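Local coordinates for polysaccharide deacetylase-like protein (Bacillus anthracis, PDB 4V33), which probably removes acetyl groups from a cell-wall polysaccharide with the help of a bound zinc ion, and is one of two such proteins required for osmotic stability and cell shape maintenance, at residues L245-S248 with D249-M253. Residues are numbered along the deposited sequence; the frame is centred on the assembly and turned at random.
Sequences LSTS and DIKEM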
loop_
_atom_site.group_PDB
_atom_site.type_symbol
_atom_site.label_atom_id
_atom_site.label_comp_id
_atom_site.label_asym_id
_atom_site.label_seq_id
_atom_site.Cartn_x
_atom_site.Cartn_y
_atom_site.Cartn_z
ATOM N N LEU A 245 10.689 -11.830 -19.224
ATOM C CA LEU A 245 11.624 -10.713 -19.092
ATOM C C LEU A 245 13.069 -11.185 -19.106
ATOM O O LEU A 245 13.413 -12.201 -18.494
ATOM C CB LEU A 245 11.359 -9.960 -17.794
ATOM C CG LEU A 245 9.987 -9.280 -17.710
ATOM C CD1 LEU A 245 9.726 -8.834 -16.285
ATOM C CD2 LEU A 245 9.905 -8.101 -18.678
ATOM N N SER A 246 13.912 -10.432 -19.803
ATOM C CA SER A 246 15.337 -10.697 -19.818
ATOM C C SER A 246 16.006 -9.977 -18.660
ATOM O O SER A 246 15.393 -9.144 -17.986
ATOM C CB SER A 246 15.949 -10.212 -21.129
ATOM O OG SER A 246 15.860 -8.795 -21.232
ATOM N N THR A 247 17.276 -10.296 -18.439
ATOM C CA THR A 247 18.063 -9.597 -17.442
ATOM C C THR A 247 18.107 -8.106 -17.768
ATOM O O THR A 247 17.922 -7.269 -16.884
ATOM C CB THR A 247 19.478 -10.177 -17.352
ATOM O OG1 THR A 247 19.403 -11.508 -16.818
ATOM C CG2 THR A 247 20.362 -9.319 -16.446
ATOM N N SER A 248 18.306 -7.776 -19.041
ATOM C CA SER A 248 18.337 -6.371 -19.441
ATOM C C SER A 248 16.982 -5.684 -19.251
ATOM O O SER A 248 16.938 -4.516 -18.865
ATOM C CB SER A 248 18.856 -6.201 -20.873
ATOM O OG SER A 248 18.017 -6.844 -21.812
ATOM N N ASP A 249 15.887 -6.401 -19.508
ATOM C CA ASP A 249 14.546 -5.851 -19.275
ATOM C C ASP A 249 14.370 -5.499 -17.807
ATOM O O ASP A 249 13.905 -4.415 -17.459
ATOM C CB ASP A 249 13.447 -6.861 -19.632
ATOM C CG ASP A 249 13.321 -7.104 -21.118
ATOM O OD1 ASP A 249 13.732 -6.241 -21.916
ATOM O OD2 ASP A 249 12.793 -8.172 -21.486
ATOM N N ILE A 250 14.720 -6.443 -16.941
ATOM C CA ILE A 250 14.581 -6.239 -15.507
ATOM C C ILE A 250 15.419 -5.054 -15.036
ATOM O O ILE A 250 14.962 -4.239 -14.236
ATOM C CB ILE A 250 14.962 -7.517 -14.737
ATOM C CG1 ILE A 250 13.879 -8.575 -14.949
ATOM C CG2 ILE A 250 15.144 -7.219 -13.254
ATOM C CD1 ILE A 250 14.269 -9.956 -14.461
ATOM N N LYS A 251 16.643 -4.951 -15.539
ATOM C CA LYS A 251 17.507 -3.849 -15.136
ATOM C C LYS A 251 16.925 -2.505 -15.577
ATOM O O LYS A 251 16.963 -1.535 -14.828
ATOM C CB LYS A 251 18.936 -4.059 -15.646
ATOM C CG LYS A 251 19.722 -5.078 -14.816
ATOM C CD LYS A 251 21.081 -5.387 -15.431
ATOM C CE LYS A 251 22.016 -6.059 -14.430
ATOM N NZ LYS A 251 21.447 -7.316 -13.866
ATOM N N GLU A 252 16.348 -2.458 -16.772
ATOM C CA GLU A 252 15.704 -1.239 -17.250
ATOM C C GLU A 252 14.510 -0.875 -16.360
ATOM O O GLU A 252 14.325 0.288 -15.983
ATOM C CB GLU A 252 15.263 -1.415 -18.703
ATOM C CG GLU A 252 14.790 -0.152 -19.389
ATOM C CD GLU A 252 14.512 -0.369 -20.870
ATOM O OE1 GLU A 252 14.960 -1.398 -21.420
ATOM O OE2 GLU A 252 13.848 0.491 -21.483
ATOM N N MET A 253 13.706 -1.874 -16.017
ATOM C CA MET A 253 12.516 -1.654 -15.200
ATOM C C MET A 253 12.883 -1.167 -13.806
ATOM O O MET A 253 12.267 -0.242 -13.277
ATOM C CB MET A 253 11.698 -2.942 -15.109
ATOM C CG MET A 253 11.040 -3.319 -16.421
ATOM S SD MET A 253 10.489 -5.035 -16.471
ATOM C CE MET A 253 8.989 -4.914 -15.512
HETATM O O HOH W 1 15.973 -4.801 -22.349
#
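Ser246 and Asp249 grip each other reciprocally at the start of helix 247-255, a worked example of the capping box. The hydroxyl OG of Ser246 accepts a hydrogen bond from the backbone N of Asp249 at 3.0 Å, while Ser246 N donates to Asp249 OD2, also at 3.0 Å. The second bond is almost straight at the hydrogen (177°), yet it meets the carboxylate from above, 41° out of its plane. Torsions explain the exchange: OG of Ser246 is tucked between its own N and carbonyl carbon, a rotation (chi1 65°) that presents the oxygen to the N-H of Asp249, whereas CG of Asp249 lies beside its own N, which sets OD2 within bonding distance of Ser246 N. OD2 also forms a salt bridge with Lys209, which probably favours the charged carboxylate, as the helix N-terminus should too. At the other oxygen, a water donates to Asp249 OD1 at 2.7 Å; its further bond to Ser248 OG is doubtful, since it belongs to one of two conformers of that serine.

Past the cap, regular i to i+4 bonding takes over, beginning with Ile250 N to Ser246 O and continuing with Lys251 N to Thr247 O. This helix is the crossover of a beta-alpha-beta unit between parallel strands 230-234 and 259-263 of the deacetylase domain.

Apolar contacts form on the buried side. Leu245 CD2 packs against Met253 SD at 3.8 Å, the leucine lying roughly perpendicular to the methionine, and Leu245 CB rests 4.0 Å from Ile250 CG1. Met253 and Ile250 continue onto Phe259 and Met261 of strand 259-263.

Toward the outside, Thr247 and Lys251 extend alongside one another. Lys251 NZ lies 3.4 Å from Thr247 CG2; its hydrogen bond goes to Ile291 O, and that of Thr247 OG1 to Asp240.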